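Local coordinates for argonaute protein (PDB 5I4A) that uses short guide RNAs with a 5'-hydroxyl end to bind complementary single-stranded DNA or RNA targets and cleave them, at residues 166-172 against 206-211. Sequence-based numbering, arbitrary orientation.
Sequences KSGYLYN and NYLFNF. With nucleotides of chain B.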
loop_
_atom_site.group_PDB
_atom_site.type_symbol
_atom_site.label_atom_id
_atom_site.label_comp_id
_atom_site.label_asym_id
_atom_site.label_seq_id
_atom_site.Cartn_x
_atom_site.Cartn_y
_atom_site.Cartn_z
ATOM N N LYS A 166 -13.637 24.310 -3.273
ATOM C CA LYS A 166 -12.917 23.573 -4.298
ATOM C C LYS A 166 -11.897 22.648 -3.648
ATOM O O LYS A 166 -11.594 22.751 -2.455
ATOM C CB LYS A 166 -12.236 24.526 -5.289
ATOM C CG LYS A 166 -13.206 25.139 -6.282
ATOM C CD LYS A 166 -12.841 26.557 -6.668
ATOM C CE LYS A 166 -13.823 27.079 -7.702
ATOM N NZ LYS A 166 -15.216 26.650 -7.387
ATOM N N SER A 167 -11.374 21.727 -4.453
ATOM C CA SER A 167 -10.370 20.769 -4.010
ATOM C C SER A 167 -9.428 20.498 -5.179
ATOM O O SER A 167 -9.525 21.130 -6.235
ATOM C CB SER A 167 -11.029 19.485 -3.488
ATOM O OG SER A 167 -11.234 18.551 -4.535
ATOM N N GLY A 168 -8.519 19.549 -4.990
ATOM C CA GLY A 168 -7.551 19.203 -6.006
ATOM C C GLY A 168 -7.922 18.052 -6.910
ATOM O O GLY A 168 -7.164 17.738 -7.834
ATOM N N TYR A 169 -9.065 17.405 -6.686
ATOM C CA TYR A 169 -9.453 16.245 -7.478
ATOM C C TYR A 169 -10.946 16.273 -7.757
ATOM O O TYR A 169 -11.748 16.527 -6.853
ATOM C CB TYR A 169 -9.070 14.941 -6.770
ATOM C CG TYR A 169 -7.586 14.664 -6.806
ATOM C CD1 TYR A 169 -6.743 15.152 -5.816
ATOM C CD2 TYR A 169 -7.026 13.927 -7.841
ATOM C CE1 TYR A 169 -5.384 14.909 -5.851
ATOM C CE2 TYR A 169 -5.668 13.678 -7.884
ATOM C CZ TYR A 169 -4.852 14.171 -6.887
ATOM O OH TYR A 169 -3.499 13.925 -6.925
ATOM N N LEU A 170 -11.304 16.002 -9.009
ATOM C CA LEU A 170 -12.687 15.953 -9.454
ATOM C C LEU A 170 -13.107 14.506 -9.662
ATOM O O LEU A 170 -12.369 13.717 -10.260
ATOM C CB LEU A 170 -12.870 16.728 -10.760
ATOM C CG LEU A 170 -12.425 18.188 -10.770
ATOM C CD1 LEU A 170 -12.340 18.704 -12.187
ATOM C CD2 LEU A 170 -13.385 19.032 -9.968
ATOM N N TYR A 171 -14.291 14.162 -9.169
ATOM C CA TYR A 171 -14.877 12.847 -9.380
ATOM C C TYR A 171 -15.949 12.945 -10.458
ATOM O O TYR A 171 -16.857 13.776 -10.361
ATOM C CB TYR A 171 -15.474 12.295 -8.083
ATOM C CG TYR A 171 -16.472 11.182 -8.303
ATOM C CD1 TYR A 171 -16.081 9.972 -8.860
ATOM C CD2 TYR A 171 -17.806 11.339 -7.949
ATOM C CE1 TYR A 171 -16.990 8.953 -9.062
ATOM C CE2 TYR A 171 -18.722 10.324 -8.146
ATOM C CZ TYR A 171 -18.309 9.133 -8.705
ATOM O OH TYR A 171 -19.217 8.120 -8.906
ATOM N N ASN A 172 -15.835 12.104 -11.484
ATOM C CA ASN A 172 -16.793 12.094 -12.582
ATOM C C ASN A 172 -17.945 11.160 -12.236
ATOM O O ASN A 172 -17.729 9.979 -11.937
ATOM C CB ASN A 172 -16.128 11.661 -13.887
ATOM C CG ASN A 172 -17.068 11.749 -15.074
ATOM O OD1 ASN A 172 -17.894 10.863 -15.295
ATOM N ND2 ASN A 172 -16.949 12.824 -15.844
ATOM N N ASN A 206 -21.051 17.096 -14.819
ATOM C CA ASN A 206 -20.827 15.717 -14.407
ATOM C C ASN A 206 -19.646 15.569 -13.456
ATOM O O ASN A 206 -19.276 14.439 -13.117
ATOM C CB ASN A 206 -20.616 14.823 -15.633
ATOM C CG ASN A 206 -21.901 14.566 -16.395
ATOM O OD1 ASN A 206 -22.992 14.850 -15.905
ATOM N ND2 ASN A 206 -21.777 14.014 -17.596
ATOM N N TYR A 207 -19.054 16.672 -13.015
ATOM C CA TYR A 207 -17.858 16.643 -12.186
ATOM C C TYR A 207 -18.160 17.243 -10.822
ATOM O O TYR A 207 -18.698 18.351 -10.728
ATOM C CB TYR A 207 -16.709 17.395 -12.861
ATOM C CG TYR A 207 -16.193 16.694 -14.095
ATOM C CD1 TYR A 207 -16.929 16.693 -15.269
ATOM C CD2 TYR A 207 -14.975 16.025 -14.083
ATOM C CE1 TYR A 207 -16.476 16.044 -16.390
ATOM C CE2 TYR A 207 -14.508 15.378 -15.212
ATOM C CZ TYR A 207 -15.263 15.396 -16.364
ATOM O OH TYR A 207 -14.817 14.756 -17.496
ATOM N N LEU A 208 -17.817 16.503 -9.773
ATOM C CA LEU A 208 -17.923 16.966 -8.402
ATOM C C LEU A 208 -16.542 16.953 -7.765
ATOM O O LEU A 208 -15.660 16.194 -8.177
ATOM C CB LEU A 208 -18.879 16.089 -7.584
ATOM C CG LEU A 208 -20.329 16.018 -8.064
ATOM C CD1 LEU A 208 -21.147 15.115 -7.155
ATOM C CD2 LEU A 208 -20.935 17.409 -8.128
ATOM N N PHE A 209 -16.356 17.803 -6.762
ATOM C CA PHE A 209 -15.104 17.823 -6.020
ATOM C C PHE A 209 -15.099 16.706 -4.985
ATOM O O PHE A 209 -16.075 16.523 -4.252
ATOM C CB PHE A 209 -14.900 19.177 -5.343
ATOM C CG PHE A 209 -14.325 20.221 -6.251
ATOM C CD1 PHE A 209 -12.993 20.169 -6.622
ATOM C CD2 PHE A 209 -15.111 21.252 -6.735
ATOM C CE1 PHE A 209 -12.455 21.128 -7.456
ATOM C CE2 PHE A 209 -14.578 22.211 -7.572
ATOM C CZ PHE A 209 -13.248 22.146 -7.936
ATOM N N ASN A 210 -14.001 15.960 -4.932
ATOM C CA ASN A 210 -13.831 14.879 -3.972
ATOM C C ASN A 210 -12.883 15.339 -2.872
ATOM O O ASN A 210 -11.782 15.824 -3.156
ATOM C CB ASN A 210 -13.287 13.626 -4.657
ATOM C CG ASN A 210 -13.231 12.431 -3.730
ATOM O OD1 ASN A 210 -14.056 12.292 -2.827
ATOM N ND2 ASN A 210 -12.250 11.561 -3.945
ATOM N N PHE A 211 -13.313 15.194 -1.622
ATOM C CA PHE A 211 -12.567 15.691 -0.473
ATOM C C PHE A 211 -11.996 14.516 0.308
ATOM O O PHE A 211 -12.746 13.669 0.805
ATOM C CB PHE A 211 -13.455 16.557 0.419
ATOM C CG PHE A 211 -13.973 17.781 -0.267
ATOM C CD1 PHE A 211 -13.170 18.899 -0.412
ATOM C CD2 PHE A 211 -15.258 17.815 -0.778
ATOM C CE1 PHE A 211 -13.639 20.030 -1.049
ATOM C CE2 PHE A 211 -15.735 18.943 -1.417
ATOM C CZ PHE A 211 -14.924 20.052 -1.551
ATOM P P U B 20 -17.913 5.320 -21.331
ATOM O OP1 U B 20 -16.922 5.661 -22.385
ATOM O OP2 U B 20 -17.549 5.508 -19.901
ATOM O "O5'" U B 20 -19.281 6.093 -21.609
ATOM C "C5'" U B 20 -19.300 7.381 -22.213
ATOM C "C4'" U B 20 -19.720 8.450 -21.231
ATOM O "O4'" U B 20 -18.864 8.384 -20.066
ATOM C "C3'" U B 20 -19.595 9.889 -21.725
ATOM O "O3'" U B 20 -20.746 10.328 -22.431
ATOM C "C2'" U B 20 -19.348 10.691 -20.447
ATOM O "O2'" U B 20 -20.573 11.058 -19.829
ATOM C "C1'" U B 20 -18.634 9.675 -19.550
ATOM N N1 U B 20 -17.173 9.900 -19.408
ATOM C C2 U B 20 -16.282 9.569 -20.420
ATOM O O2 U B 20 -16.599 9.088 -21.492
ATOM N N3 U B 20 -14.962 9.821 -20.133
ATOM C C4 U B 20 -14.441 10.355 -18.975
ATOM O O4 U B 20 -13.224 10.519 -18.882
ATOM C C5 U B 20 -15.417 10.669 -17.979
ATOM C C6 U B 20 -16.710 10.433 -18.228
ATOM P P U B 21 -20.886 10.140 -24.024
ATOM O OP1 U B 21 -21.645 11.316 -24.539
ATOM O OP2 U B 21 -21.455 8.794 -24.266
ATOM O "O5'" U B 21 -19.384 10.092 -24.577
ATOM C "C5'" U B 21 -18.728 11.263 -25.077
ATOM C "C4'" U B 21 -18.777 12.382 -24.060
ATOM O "O4'" U B 21 -17.712 12.213 -23.089
ATOM C "C3'" U B 21 -18.691 13.834 -24.565
ATOM O "O3'" U B 21 -19.878 14.563 -24.253
ATOM C "C2'" U B 21 -17.530 14.450 -23.769
ATOM O "O2'" U B 21 -17.804 15.749 -23.276
ATOM C "C1'" U B 21 -17.324 13.474 -22.613
ATOM N N1 U B 21 -15.922 13.441 -22.159
ATOM C C2 U B 21 -15.583 14.320 -21.140
ATOM O O2 U B 21 -16.360 15.059 -20.596
ATOM N N3 U B 21 -14.287 14.332 -20.729
ATOM C C4 U B 21 -13.283 13.557 -21.241
ATOM O O4 U B 21 -12.155 13.671 -20.770
ATOM C C5 U B 21 -13.671 12.672 -22.300
ATOM C C6 U B 21 -14.948 12.646 -22.723
#
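The ring of Phe-209 is clasped between two residues of the facing segment. Over one face, offset toward the rim, sits the CD2 methyl of Leu-170, 3.6 Å from the ring centroid; over the opposite face the CA of Lys-166 stands almost on the ring normal, 3.8 Å from the centroid. With CG anti to its own carbonyl carbon (chi1 -83°), the phenylalanine reaches back into this slot, where Tyr-181 adds an edge-to-face contact. Replacing the ring by an alanine side chain is likely to leave the Leu-170 methyl and the CA, CB and CG of Lys-166 without the surface they pack on.

In the loop leading into strand 169-172, Ser-167 OG closes an ST turn onto Tyr-169 N and donates to Asn-210 O (3.1 Å) from well above the carbonyl plane. Strands 169-172 and 207-211 then pair antiparallel within the PAZ domain, Tyr-171 N meeting Leu-208 O at 2.6 Å.

The looser side holds partly exposed residues: the Tyr-169 ring leads away from 206-211. The RNA end is close but more polar. Asn-172 turns its amide nearly perpendicular to the Tyr-207 ring (86°), ND2 lying over one face 3.1 Å from CZ, while OD1 accepts from Ser-175 N. U21 of chain B gives Tyr-207 OH a weak, bent hydrogen bond from N3 (3.3 Å, 126°), and U20 of chain B packs on Asn-172, consistent with PAZ domains holding the guide 3' end. Backbone hydrogen bonds thus join the strands, the apolar clasp probably holds the preceding loop against them, and the polar end meets RNA bases through packing and weak polar contact.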